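Long-range contacts in cellulosomal-scaffolding protein A (Clostridium thermocellum, PDB 4B9F), which probably binds crystalline cellulose through its family 3a carbohydrate-binding module, as part of the scaffold of the cellulosome: residues A[41-46]-A[88-93]; A[16-21]-A[111-116]; A[72-77]-A[94-99]; A[22-27]-A[37-42]. All blocks are in the same frame, centred on the assembly; numbering follows the deposited sequence. Where two conformers were deposited one is given.

Contact 1: A[41-46]-A[88-93]; sequences YYYTVD and ADTYLE. With CA (calcium ion), chain C.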
loop_
_atom_site.group_PDB
_atom_site.type_symbol
_atom_site.label_atom_id
_atom_site.label_comp_id
_atom_site.label_asym_id
_atom_site.label_seq_id
_atom_site.Cartn_x
_atom_site.Cartn_y
_atom_site.Cartn_z
ATOM N N TYR A 41 4.467 2.738 0.293
ATOM C CA TYR A 41 5.154 1.780 1.143
ATOM C C TYR A 41 6.661 1.944 0.915
ATOM O O TYR A 41 7.156 1.664 -0.174
ATOM C CB TYR A 41 4.701 0.348 0.806
ATOM C CG TYR A 41 5.396 -0.683 1.663
ATOM C CD1 TYR A 41 4.909 -1.003 2.924
ATOM C CD2 TYR A 41 6.565 -1.316 1.234
ATOM C CE1 TYR A 41 5.552 -1.923 3.732
ATOM C CE2 TYR A 41 7.214 -2.240 2.037
ATOM C CZ TYR A 41 6.698 -2.537 3.285
ATOM O OH TYR A 41 7.313 -3.436 4.115
ATOM N N TYR A 42 7.373 2.404 1.946
ATOM C CA TYR A 42 8.783 2.748 1.823
ATOM C C TYR A 42 9.685 1.614 2.275
ATOM O O TYR A 42 9.447 0.982 3.312
ATOM C CB TYR A 42 9.100 3.968 2.684
ATOM C CG TYR A 42 8.231 5.175 2.456
ATOM C CD1 TYR A 42 8.550 6.107 1.471
ATOM C CD2 TYR A 42 7.131 5.429 3.274
ATOM C CE1 TYR A 42 7.780 7.248 1.288
ATOM C CE2 TYR A 42 6.347 6.568 3.094
ATOM C CZ TYR A 42 6.684 7.471 2.101
ATOM O OH TYR A 42 5.926 8.609 1.945
ATOM N N TYR A 43 10.756 1.381 1.530
ATOM C CA TYR A 43 11.653 0.283 1.839
ATOM C C TYR A 43 13.011 0.492 1.187
ATOM O O TYR A 43 13.219 1.461 0.457
ATOM C CB TYR A 43 11.023 -1.045 1.373
ATOM C CG TYR A 43 10.861 -1.175 -0.134
ATOM C CD1 TYR A 43 9.834 -0.518 -0.808
ATOM C CD2 TYR A 43 11.737 -1.957 -0.878
ATOM C CE1 TYR A 43 9.686 -0.631 -2.191
ATOM C CE2 TYR A 43 11.602 -2.076 -2.257
ATOM C CZ TYR A 43 10.572 -1.415 -2.909
ATOM O OH TYR A 43 10.418 -1.532 -4.270
ATOM N N THR A 44 13.940 -0.413 1.479
ATOM C CA THR A 44 15.230 -0.427 0.810
ATOM C C THR A 44 15.272 -1.625 -0.127
ATOM O O THR A 44 15.002 -2.757 0.279
ATOM C CB THR A 44 16.395 -0.517 1.811
ATOM O OG1 THR A 44 16.121 -1.553 2.766
ATOM C CG2 THR A 44 16.579 0.800 2.540
ATOM N N VAL A 45 15.617 -1.376 -1.384
ATOM C CA VAL A 45 15.529 -2.405 -2.415
ATOM C C VAL A 45 16.551 -3.546 -2.257
ATOM O O VAL A 45 16.311 -4.650 -2.737
ATOM C CB VAL A 45 15.599 -1.755 -3.825
ATOM C CG1 VAL A 45 16.974 -1.141 -4.080
ATOM C CG2 VAL A 45 15.216 -2.746 -4.921
ATOM N N ASP A 46 17.666 -3.277 -1.574
ATOM C CA ASP A 46 18.719 -4.273 -1.325
ATOM C C ASP A 46 19.281 -4.858 -2.623
ATOM O O ASP A 46 19.271 -6.077 -2.825
ATOM C CB ASP A 46 18.221 -5.410 -0.422
ATOM C CG ASP A 46 17.452 -4.908 0.790
ATOM O OD1 ASP A 46 17.904 -3.953 1.461
ATOM O OD2 ASP A 46 16.378 -5.469 1.068
ATOM N N ALA A 88 14.997 3.654 3.860
ATOM C CA ALA A 88 14.140 3.946 2.718
ATOM C C ALA A 88 14.932 4.492 1.550
ATOM O O ALA A 88 15.523 5.574 1.647
ATOM C CB ALA A 88 13.020 4.926 3.112
ATOM N N ASP A 89 14.939 3.760 0.437
ATOM C CA ASP A 89 15.484 4.296 -0.807
ATOM C C ASP A 89 14.500 4.233 -1.962
ATOM O O ASP A 89 14.772 4.768 -3.037
ATOM C CB ASP A 89 16.834 3.658 -1.203
ATOM C CG ASP A 89 16.783 2.138 -1.339
ATOM O OD1 ASP A 89 15.785 1.566 -1.828
ATOM O OD2 ASP A 89 17.787 1.511 -0.965
ATOM N N THR A 90 13.353 3.601 -1.723
ATOM C CA THR A 90 12.347 3.370 -2.743
ATOM C C THR A 90 10.994 3.388 -2.065
ATOM O O THR A 90 10.889 3.056 -0.883
ATOM C CB THR A 90 12.550 1.958 -3.375
ATOM O OG1 THR A 90 13.908 1.814 -3.815
ATOM C CG2 THR A 90 11.608 1.719 -4.555
ATOM N N TYR A 91 9.951 3.761 -2.792
ATOM C CA TYR A 91 8.619 3.358 -2.363
ATOM C C TYR A 91 7.818 2.725 -3.470
ATOM O O TYR A 91 7.964 3.061 -4.651
ATOM C CB TYR A 91 7.827 4.497 -1.700
ATOM C CG TYR A 91 7.583 5.741 -2.525
ATOM C CD1 TYR A 91 6.431 5.880 -3.297
ATOM C CD2 TYR A 91 8.467 6.814 -2.468
ATOM C CE1 TYR A 91 6.189 7.052 -4.030
ATOM C CE2 TYR A 91 8.231 7.978 -3.188
ATOM C CZ TYR A 91 7.094 8.094 -3.959
ATOM O OH TYR A 91 6.866 9.258 -4.660
ATOM N N LEU A 92 6.996 1.764 -3.075
ATOM C CA LEU A 92 5.907 1.327 -3.917
ATOM C C LEU A 92 4.793 2.349 -3.771
ATOM O O LEU A 92 4.405 2.713 -2.651
ATOM C CB LEU A 92 5.412 -0.040 -3.458
ATOM C CG LEU A 92 4.049 -0.484 -3.995
ATOM C CD1 LEU A 92 4.144 -0.868 -5.466
ATOM C CD2 LEU A 92 3.483 -1.640 -3.180
ATOM N N GLU A 93 4.304 2.845 -4.898
ATOM C CA GLU A 93 3.136 3.696 -4.907
ATOM C C GLU A 93 1.970 2.916 -5.466
ATOM O O GLU A 93 2.025 2.444 -6.612
ATOM C CB GLU A 93 3.365 4.932 -5.764
ATOM C CG GLU A 93 2.195 5.895 -5.697
ATOM C CD GLU A 93 2.151 6.858 -6.863
ATOM O OE1 GLU A 93 1.851 6.410 -7.995
ATOM O OE2 GLU A 93 2.405 8.060 -6.642
HETATM CA CA CA C . 15.288 -3.873 2.456
HETATM O O HOH W 1 18.923 -0.848 -0.774
HETATM O O HOH W 2 13.320 -4.942 1.354
#

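Contact 2: A[16-21]-A[111-116]; sequences NSINPQ and GRFAKN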
loop_
_atom_site.group_PDB
_atom_site.type_symbol
_atom_site.label_atom_id
_atom_site.label_comp_id
_atom_site.label_asym_id
_atom_site.label_seq_id
_atom_site.Cartn_x
_atom_site.Cartn_y
_atom_site.Cartn_z
ATOM N N ASN A 16 11.688 -13.230 -0.994
ATOM C CA ASN A 16 11.686 -12.759 -2.376
ATOM C C ASN A 16 10.396 -12.041 -2.778
ATOM O O ASN A 16 10.225 -11.651 -3.926
ATOM C CB ASN A 16 12.063 -13.874 -3.366
ATOM C CG ASN A 16 11.024 -14.986 -3.447
ATOM O OD1 ASN A 16 9.877 -14.836 -3.039
ATOM N ND2 ASN A 16 11.433 -16.111 -4.011
ATOM N N SER A 17 9.485 -11.886 -1.829
ATOM C CA SER A 17 8.271 -11.140 -2.087
ATOM C C SER A 17 7.921 -10.315 -0.869
ATOM O O SER A 17 8.076 -10.762 0.268
ATOM C CB SER A 17 7.118 -12.087 -2.417
ATOM O OG SER A 17 7.467 -12.943 -3.492
ATOM N N ILE A 18 7.460 -9.101 -1.126
ATOM C CA ILE A 18 6.966 -8.210 -0.081
ATOM C C ILE A 18 5.459 -8.048 -0.283
ATOM O O ILE A 18 4.988 -7.900 -1.410
ATOM C CB ILE A 18 7.722 -6.867 -0.095
ATOM C CG1 ILE A 18 9.181 -7.126 0.310
ATOM C CG2 ILE A 18 7.093 -5.866 0.882
ATOM C CD1 ILE A 18 10.121 -5.944 0.160
ATOM N N ASN A 19 4.704 -8.106 0.811
ATOM C CA ASN A 19 3.249 -8.206 0.740
ATOM C C ASN A 19 2.560 -7.181 1.624
ATOM O O ASN A 19 2.056 -7.506 2.701
ATOM C CB ASN A 19 2.793 -9.615 1.130
ATOM C CG ASN A 19 3.315 -10.673 0.185
ATOM O OD1 ASN A 19 4.484 -11.059 0.244
ATOM N ND2 ASN A 19 2.457 -11.131 -0.710
ATOM N N PRO A 20 2.542 -5.922 1.176
ATOM C CA PRO A 20 1.898 -4.861 1.955
ATOM C C PRO A 20 0.379 -5.016 1.914
ATOM O O PRO A 20 -0.197 -5.134 0.829
ATOM C CB PRO A 20 2.349 -3.576 1.241
ATOM C CG PRO A 20 2.684 -4.014 -0.141
ATOM C CD PRO A 20 3.117 -5.442 -0.090
ATOM N N GLN A 21 -0.257 -5.010 3.084
ATOM C CA GLN A 21 -1.717 -5.062 3.177
ATOM C C GLN A 21 -2.222 -3.719 3.689
ATOM O O GLN A 21 -1.845 -3.299 4.782
ATOM C CB GLN A 21 -2.167 -6.159 4.150
ATOM C CG GLN A 21 -1.398 -7.464 4.037
ATOM C CD GLN A 21 -1.774 -8.266 2.817
ATOM O OE1 GLN A 21 -2.940 -8.628 2.630
ATOM N NE2 GLN A 21 -0.782 -8.570 1.985
ATOM N N GLY A 111 -1.484 -6.344 -1.461
ATOM C CA GLY A 111 -0.479 -6.102 -2.479
ATOM C C GLY A 111 0.671 -7.080 -2.425
ATOM O O GLY A 111 0.895 -7.731 -1.409
ATOM N N ARG A 112 1.415 -7.173 -3.521
ATOM C CA ARG A 112 2.541 -8.083 -3.582
ATOM C C ARG A 112 3.531 -7.562 -4.605
ATOM O O ARG A 112 3.137 -7.111 -5.687
ATOM C CB ARG A 112 2.065 -9.479 -3.987
ATOM C CG ARG A 112 3.159 -10.529 -4.013
ATOM C CD ARG A 112 2.550 -11.924 -4.055
ATOM N NE ARG A 112 1.659 -12.072 -5.194
ATOM C CZ ARG A 112 2.067 -12.386 -6.422
ATOM N NH1 ARG A 112 3.356 -12.609 -6.658
ATOM N NH2 ARG A 112 1.188 -12.482 -7.418
ATOM N N PHE A 113 4.815 -7.621 -4.283
ATOM C CA PHE A 113 5.817 -7.262 -5.285
ATOM C C PHE A 113 7.088 -8.082 -5.157
ATOM O O PHE A 113 7.390 -8.631 -4.091
ATOM C CB PHE A 113 6.072 -5.747 -5.366
ATOM C CG PHE A 113 6.708 -5.134 -4.148
ATOM C CD1 PHE A 113 8.091 -5.064 -4.038
ATOM C CD2 PHE A 113 5.933 -4.536 -3.158
ATOM C CE1 PHE A 113 8.693 -4.428 -2.956
ATOM C CE2 PHE A 113 6.529 -3.912 -2.071
ATOM C CZ PHE A 113 7.909 -3.864 -1.968
ATOM N N ALA A 114 7.821 -8.168 -6.263
ATOM C CA ALA A 114 9.038 -8.952 -6.317
ATOM C C ALA A 114 9.977 -8.369 -7.347
ATOM O O ALA A 114 9.560 -7.631 -8.250
ATOM C CB ALA A 114 8.712 -10.386 -6.697
ATOM N N LYS A 115 11.247 -8.720 -7.221
ATOM C CA LYS A 115 12.222 -8.412 -8.256
ATOM C C LYS A 115 12.012 -9.368 -9.423
ATOM O O LYS A 115 11.592 -10.513 -9.230
ATOM C CB LYS A 115 13.634 -8.548 -7.710
ATOM C CG LYS A 115 13.945 -7.512 -6.644
ATOM C CD LYS A 115 15.249 -7.819 -5.957
ATOM C CE LYS A 115 15.599 -6.725 -4.990
ATOM N NZ LYS A 115 16.876 -6.960 -4.267
ATOM N N ASN A 116 12.298 -8.911 -10.634
ATOM C CA ASN A 116 11.991 -9.739 -11.791
ATOM C C ASN A 116 12.842 -11.008 -11.865
ATOM O O ASN A 116 12.470 -11.967 -12.545
ATOM C CB ASN A 116 12.037 -8.911 -13.081
ATOM C CG ASN A 116 10.899 -7.879 -13.159
ATOM O OD1 ASN A 116 10.085 -7.761 -12.233
ATOM N ND2 ASN A 116 10.853 -7.116 -14.249
HETATM O O HOH W 3 12.169 -10.875 -5.665
HETATM O O HOH W 4 5.370 -13.546 -4.893
HETATM O O HOH W 5 -0.524 -10.021 -0.558
#

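Contact 3: A[72-77]-A[94-99]; sequences SNVKGT and ISFTGG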
loop_
_atom_site.group_PDB
_atom_site.type_symbol
_atom_site.label_atom_id
_atom_site.label_comp_id
_atom_site.label_asym_id
_atom_site.label_seq_id
_atom_site.Cartn_x
_atom_site.Cartn_y
_atom_site.Cartn_z
ATOM N N SER A 72 -8.284 -5.764 -10.196
ATOM C CA SER A 72 -7.602 -5.361 -11.422
ATOM C C SER A 72 -7.586 -3.848 -11.655
ATOM O O SER A 72 -7.084 -3.375 -12.679
ATOM C CB SER A 72 -8.199 -6.091 -12.628
ATOM O OG SER A 72 -8.054 -7.490 -12.469
ATOM N N ASN A 73 -8.124 -3.095 -10.699
ATOM C CA ASN A 73 -8.069 -1.634 -10.750
ATOM C C ASN A 73 -6.912 -1.058 -9.936
ATOM O O ASN A 73 -6.689 0.160 -9.928
ATOM C CB ASN A 73 -9.365 -1.006 -10.242
ATOM C CG ASN A 73 -10.558 -1.353 -11.090
ATOM O OD1 ASN A 73 -10.423 -1.850 -12.214
ATOM N ND2 ASN A 73 -11.745 -1.085 -10.557
ATOM N N VAL A 74 -6.193 -1.932 -9.238
ATOM C CA VAL A 74 -5.119 -1.503 -8.349
ATOM C C VAL A 74 -3.765 -1.585 -9.052
ATOM O O VAL A 74 -3.310 -2.665 -9.445
ATOM C CB VAL A 74 -5.101 -2.349 -7.062
ATOM C CG1 VAL A 74 -3.998 -1.872 -6.126
ATOM C CG2 VAL A 74 -6.455 -2.280 -6.370
ATOM N N LYS A 75 -3.138 -0.423 -9.216
ATOM C CA LYS A 75 -1.873 -0.307 -9.924
ATOM C C LYS A 75 -0.730 -0.082 -8.953
ATOM O O LYS A 75 -0.909 0.554 -7.912
ATOM C CB LYS A 75 -1.916 0.877 -10.891
ATOM C CG LYS A 75 -3.003 0.811 -11.949
ATOM C CD LYS A 75 -2.988 2.047 -12.840
ATOM C CE LYS A 75 -3.496 3.277 -12.107
ATOM N NZ LYS A 75 -3.511 4.466 -13.002
ATOM N N GLY A 76 0.463 -0.525 -9.335
ATOM C CA GLY A 76 1.646 -0.286 -8.534
ATOM C C GLY A 76 2.801 0.187 -9.379
ATOM O O GLY A 76 3.055 -0.344 -10.463
ATOM N N THR A 77 3.501 1.197 -8.872
ATOM C CA THR A 77 4.665 1.755 -9.531
ATOM C C THR A 77 5.782 1.907 -8.502
ATOM O O THR A 77 5.514 2.080 -7.310
ATOM C CB THR A 77 4.339 3.146 -10.115
ATOM O OG1 THR A 77 3.026 3.147 -10.688
ATOM C CG2 THR A 77 5.346 3.502 -11.178
ATOM N N ILE A 94 0.935 2.754 -4.648
ATOM C CA ILE A 94 -0.289 2.096 -5.068
ATOM C C ILE A 94 -1.269 3.176 -5.502
ATOM O O ILE A 94 -1.443 4.186 -4.810
ATOM C CB ILE A 94 -0.882 1.214 -3.936
ATOM C CG1 ILE A 94 0.059 0.036 -3.648
ATOM C CG2 ILE A 94 -2.270 0.716 -4.330
ATOM C CD1 ILE A 94 -0.349 -0.813 -2.454
ATOM N N SER A 95 -1.895 2.957 -6.652
ATOM C CA SER A 95 -2.912 3.858 -7.173
ATOM C C SER A 95 -4.087 3.050 -7.728
ATOM O O SER A 95 -4.058 1.807 -7.735
ATOM C CB SER A 95 -2.319 4.782 -8.246
ATOM O OG SER A 95 -1.776 4.021 -9.310
ATOM N N PHE A 96 -5.115 3.758 -8.191
ATOM C CA PHE A 96 -6.375 3.131 -8.591
ATOM C C PHE A 96 -6.834 3.710 -9.911
ATOM O O PHE A 96 -6.747 4.926 -10.129
ATOM C CB PHE A 96 -7.456 3.362 -7.532
ATOM C CG PHE A 96 -7.049 2.911 -6.166
ATOM C CD1 PHE A 96 -6.314 3.746 -5.326
ATOM C CD2 PHE A 96 -7.374 1.638 -5.718
ATOM C CE1 PHE A 96 -5.902 3.320 -4.076
ATOM C CE2 PHE A 96 -6.975 1.207 -4.453
ATOM C CZ PHE A 96 -6.240 2.055 -3.634
ATOM N N THR A 97 -7.349 2.846 -10.779
ATOM C CA THR A 97 -7.820 3.281 -12.086
ATOM C C THR A 97 -9.151 4.018 -12.003
ATOM O O THR A 97 -9.517 4.752 -12.919
ATOM C CB THR A 97 -7.955 2.105 -13.060
ATOM O OG1 THR A 97 -8.913 1.171 -12.551
ATOM C CG2 THR A 97 -6.608 1.408 -13.255
ATOM N N GLY A 98 -9.873 3.817 -10.908
ATOM C CA GLY A 98 -11.169 4.433 -10.738
ATOM C C GLY A 98 -11.801 3.945 -9.454
ATOM O O GLY A 98 -11.165 3.234 -8.674
ATOM N N GLY A 99 -13.055 4.322 -9.236
ATOM C CA GLY A 99 -13.774 3.932 -8.036
ATOM C C GLY A 99 -14.005 5.086 -7.080
ATOM O O GLY A 99 -13.351 6.129 -7.154
HETATM O O HOH W 6 -12.064 0.667 -8.300
HETATM O O HOH W 7 -5.178 6.793 -11.303
HETATM O O HOH W 8 0.903 3.815 -8.710
#

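Contact 4: A[22-27]-A[37-42]; sequences FKVTNT and LTLRYY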
loop_
_atom_site.group_PDB
_atom_site.type_symbol
_atom_site.label_atom_id
_atom_site.label_comp_id
_atom_site.label_asym_id
_atom_site.label_seq_id
_atom_site.Cartn_x
_atom_site.Cartn_y
_atom_site.Cartn_z
ATOM N N PHE A 22 -3.059 -3.043 2.902
ATOM C CA PHE A 22 -3.613 -1.751 3.293
ATOM C C PHE A 22 -5.116 -1.840 3.472
ATOM O O PHE A 22 -5.803 -2.537 2.711
ATOM C CB PHE A 22 -3.375 -0.702 2.200
ATOM C CG PHE A 22 -1.991 -0.106 2.172
ATOM C CD1 PHE A 22 -0.990 -0.680 1.410
ATOM C CD2 PHE A 22 -1.718 1.078 2.855
ATOM C CE1 PHE A 22 0.279 -0.109 1.351
ATOM C CE2 PHE A 22 -0.463 1.648 2.800
ATOM C CZ PHE A 22 0.535 1.058 2.047
ATOM N N LYS A 23 -5.640 -1.088 4.433
ATOM C CA LYS A 23 -7.084 -0.885 4.529
ATOM C C LYS A 23 -7.336 0.587 4.780
ATOM O O LYS A 23 -6.873 1.137 5.785
ATOM C CB LYS A 23 -7.711 -1.731 5.641
ATOM C CG LYS A 23 -9.237 -1.591 5.715
ATOM C CD LYS A 23 -9.904 -2.772 6.406
ATOM C CE LYS A 23 -9.403 -2.960 7.814
ATOM N NZ LYS A 23 -10.295 -3.910 8.549
ATOM N N VAL A 24 -8.060 1.227 3.871
ATOM C CA VAL A 24 -8.282 2.666 3.951
ATOM C C VAL A 24 -9.768 2.919 4.144
ATOM O O VAL A 24 -10.593 2.443 3.357
ATOM C CB VAL A 24 -7.806 3.366 2.659
ATOM C CG1 VAL A 24 -8.033 4.878 2.751
ATOM C CG2 VAL A 24 -6.347 3.042 2.376
ATOM N N THR A 25 -10.115 3.653 5.197
ATOM C CA THR A 25 -11.512 3.898 5.527
ATOM C C THR A 25 -11.827 5.383 5.397
ATOM O O THR A 25 -11.078 6.225 5.891
ATOM C CB THR A 25 -11.824 3.433 6.966
ATOM O OG1 THR A 25 -11.503 2.040 7.099
ATOM C CG2 THR A 25 -13.292 3.655 7.298
ATOM N N ASN A 26 -12.944 5.700 4.749
ATOM C CA ASN A 26 -13.401 7.084 4.647
ATOM C C ASN A 26 -14.191 7.446 5.893
ATOM O O ASN A 26 -15.326 7.001 6.064
ATOM C CB ASN A 26 -14.269 7.279 3.404
ATOM C CG ASN A 26 -14.667 8.730 3.185
ATOM O OD1 ASN A 26 -14.454 9.589 4.048
ATOM N ND2 ASN A 26 -15.251 9.013 2.027
ATOM N N THR A 27 -13.579 8.248 6.757
ATOM C CA THR A 27 -14.191 8.639 8.024
ATOM C C THR A 27 -14.807 10.035 7.943
ATOM O O THR A 27 -15.257 10.583 8.951
ATOM C CB THR A 27 -13.169 8.595 9.174
ATOM O OG1 THR A 27 -12.031 9.394 8.833
ATOM C CG2 THR A 27 -12.707 7.162 9.430
ATOM N N LEU A 37 -6.375 8.823 -5.235
ATOM C CA LEU A 37 -5.739 8.350 -4.008
ATOM C C LEU A 37 -4.479 7.556 -4.303
ATOM O O LEU A 37 -4.487 6.657 -5.142
ATOM C CB LEU A 37 -6.699 7.472 -3.210
ATOM C CG LEU A 37 -6.159 6.930 -1.883
ATOM C CD1 LEU A 37 -5.894 8.062 -0.885
ATOM C CD2 LEU A 37 -7.125 5.914 -1.291
ATOM N N THR A 38 -3.387 7.897 -3.626
ATOM C CA THR A 38 -2.184 7.079 -3.720
ATOM C C THR A 38 -1.698 6.698 -2.325
ATOM O O THR A 38 -1.920 7.438 -1.356
ATOM C CB THR A 38 -1.055 7.776 -4.495
ATOM O OG1 THR A 38 -0.788 9.045 -3.895
ATOM C CG2 THR A 38 -1.434 7.965 -5.962
ATOM N N LEU A 39 -1.055 5.535 -2.233
ATOM C CA LEU A 39 -0.529 5.005 -0.986
ATOM C C LEU A 39 0.945 4.697 -1.188
ATOM O O LEU A 39 1.336 4.211 -2.259
ATOM C CB LEU A 39 -1.265 3.710 -0.615
ATOM C CG LEU A 39 -2.792 3.808 -0.582
ATOM C CD1 LEU A 39 -3.420 2.418 -0.405
ATOM C CD2 LEU A 39 -3.257 4.728 0.517
ATOM N N ARG A 40 1.768 4.949 -0.172
ATOM C CA ARG A 40 3.196 4.688 -0.304
ATOM C C ARG A 40 3.689 3.722 0.754
ATOM O O ARG A 40 3.371 3.863 1.946
ATOM C CB ARG A 40 4.010 5.986 -0.220
ATOM C CG ARG A 40 3.693 6.976 -1.291
ATOM C CD ARG A 40 4.594 8.195 -1.233
ATOM N NE ARG A 40 4.141 9.170 -2.211
ATOM C CZ ARG A 40 4.636 10.394 -2.342
ATOM N NH1 ARG A 40 5.639 10.799 -1.571
ATOM N NH2 ARG A 40 4.132 11.209 -3.259
ATOM N N TYR A 41 4.467 2.738 0.293
ATOM C CA TYR A 41 5.154 1.780 1.143
ATOM C C TYR A 41 6.661 1.944 0.915
ATOM O O TYR A 41 7.156 1.664 -0.174
ATOM C CB TYR A 41 4.701 0.348 0.806
ATOM C CG TYR A 41 5.396 -0.683 1.663
ATOM C CD1 TYR A 41 4.909 -1.003 2.924
ATOM C CD2 TYR A 41 6.565 -1.316 1.234
ATOM C CE1 TYR A 41 5.552 -1.923 3.732
ATOM C CE2 TYR A 41 7.214 -2.240 2.037
ATOM C CZ TYR A 41 6.698 -2.537 3.285
ATOM O OH TYR A 41 7.313 -3.436 4.115
ATOM N N TYR A 42 7.373 2.404 1.946
ATOM C CA TYR A 42 8.783 2.748 1.823
ATOM C C TYR A 42 9.685 1.614 2.275
ATOM O O TYR A 42 9.447 0.982 3.312
ATOM C CB TYR A 42 9.100 3.968 2.684
ATOM C CG TYR A 42 8.231 5.175 2.456
ATOM C CD1 TYR A 42 8.550 6.107 1.471
ATOM C CD2 TYR A 42 7.131 5.429 3.274
ATOM C CE1 TYR A 42 7.780 7.248 1.288
ATOM C CE2 TYR A 42 6.347 6.568 3.094
ATOM C CZ TYR A 42 6.684 7.471 2.101
ATOM O OH TYR A 42 5.926 8.609 1.945
#

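Contact 1: A[41-46]-A[88-93]
A classic beta bulge, with Asp89 and Thr90 both facing Tyr43, ends the antiparallel pairing of strands 37-43 and 88-96 just before the calcium site. Up to there the pairing is regular: Tyr41 and Leu92 bond both ways, and Tyr43 N reaches Thr90 O at 2.9 Å. At the bulge a single carbonyl, Tyr43 O, takes two donors. Thr90 N (3.1 Å) meets Tyr43 O nearly end-on, while Asp89 N (2.9 Å) sits 37° out of the carbonyl plane. The Asp89 carboxylate then turns back to the loop. Its OD1 receives Val45 N on the syn lone pair at 3.0 Å and Thr90 OG1 on the anti side at 2.7 Å, two bonds that fix its rotation; a water links Asp89 OD2 to Asp46 N. On the inner face the Tyr43 ring, with CG between the backbone N and the carbonyl carbon (chi1 66°), folds across the sheet. Thr90 CB lies over one ring face, 4.2 Å from the centroid of Tyr43, and Tyr43 OH bonds to Gln51. On the other face Tyr42 and Tyr91 run side by side, with Tyr42 CD1 3.6 Å from Tyr91 CB and the rings oblique. Just after Tyr43, Thr44 binds calcium through O and OG1 and Asp46 through both carboxylate oxygens; Thr122, Asn125, Asp126 and a water complete this loop-built calcium site at one end of a beta sandwich.

Contact 2: A[16-21]-A[111-116]
Phe113, Gly111 and Ile18 carry a single antiparallel bridge and its flank, by which the loop leading into strand 20-26 extends the six-stranded sheet of the beta sandwich along strand 106-115. Ile18 and Phe113 bond both ways: Ile18 N gives to Phe113 O at 3.0 Å, and Phe113 N gives to Ile18 O at 2.9 Å. Their side chains lie alongside, pointing the same way. A chi1 of 66° swings the Phe113 ring toward Ile18 and lays one face under it, Ile18 CB standing 3.5 Å above the plane, toward the rim. CG2 and CD1 of Ile18 also touch the ring, which meets Phe78 of the facing sheet edge-to-face. Gly111 closes the far end: its N donates to Pro20 O at 2.9 Å, and Pro20 CD packs 3.5 Å from Gly111 O. A water that donates to Gly111 O accepts from Gln21 NE2, and the same NE2 gives a bond of 3.1 Å to Asn19 O, nearly straight at the hydrogen but coming from above the carbonyl plane.

Contact 3: A[72-77]-A[94-99]
Strands 74-77 and 94-96 pair antiparallel at 144°, with Lys75 and Ser95 as the hydrogen-bonded pair: Lys75 N meets Ser95 O at 2.8 Å and Ser95 N meets Lys75 O at 2.9 Å. They are the far end of the long beta hairpin formed by strands 74-85 and 88-96, at the border of the five-stranded sheet. Thr97 N extends the pairing by one more bond, to Asn73 O at 2.9 Å. Inward, Val74 divides its two methyls between neighbours. CG1, anti to the backbone N (chi1 -179°), meets CG2 of Ile94 at 3.6 Å, whereas CG2 of Val74 comes to 4.0 Å from Phe96 CE2. All three side chains reach the facing sheet, Val74 and Ile94 on Phe53 and Phe96 on Ile109. On the opposite face, where Lys75 is exposed, the Lys75 chain, bent at chi3 (-72°), lies across Ser95 and Thr97, with CE 3.4 Å from Ser95 OG and CD 3.7 Å from Thr97 CG2. At the last backbone bond the side chains of Asn73 and Thr97 cross at about a right angle, Thr97 OG1 against Asn73 CB, while a water accepts from Asn73 ND2 and donates to Gly98 O, 2.7 Å away.

Contact 4: A[22-27]-A[37-42]
Phe22 and Leu39 meet across the interior of the protein, where strands 22-26 and 37-42 belong to different sheets. The strand axes approach to 10.1 Å and their directions differ by 144°. No hydrogen bond joins the two segments; side chains pointing inward from both sheets bridge the gap.

The CH-pi contact comes first. Leu39 holds its CG beside the backbone N (chi1 -53°), which sends the branch past Phe22 in the opposite direction. CD1 of Leu39 ends over one face of the Phe22 ring, 3.8 Å above the plane and displaced toward the rim, while Leu39 CB comes to 4.1 Å from Phe22 CE2.

At the edge of the ring the contacts are of another kind. Phe22 CZ points at the backbone of the facing strand, 4.0 Å from Arg40 O, and lies 4.4 Å from Tyr41 CB, both close to the ring plane. The hydroxyl of Tyr41 is bonded to Asn8.

Aliphatic contacts make up the rest. Val24 CG2 touches CD2 of the same Leu39 at 4.0 Å, and Val24 CG1 approaches Leu37 CD2 at 4.3 Å. Ile94 adds to the apolar surroundings of Phe22 from the strand next to 37-43, and the rings of Phe6 and Phe22 meet edge-to-face. Interdigitated phenylalanine, valine and leucine between two facing antiparallel sheets make the hydrophobic core of a beta sandwich, here the jelly-roll of the family 3 carbohydrate-binding modules.

Contacts 1 and 3 lie within one sheet, and contact 4 spans from its strand 37-43 to strand 20-26 of the other. Strand 88-96 serves contacts 1 and 3, whose centres are 18 Å apart, and strand 37-43 serves contacts 1 and 4; Ile94 N is probably bonded to Leu39 O (2.8 Å), tying contact 3 to contact 4. Contact 2 sits in the opposing sheet and shares strand 20-26 with contact 4. Across the sandwich it meets contact 1, 11 Å between centres, with Phe113 CE1 3.6 Å from Tyr43 CZ. At the calcium end Lys115 NZ bonds to Val45 O of the loop that binds the metal. From side chain to calcium ion, Ile18 is about 6 Å away and Tyr41 about 8 Å.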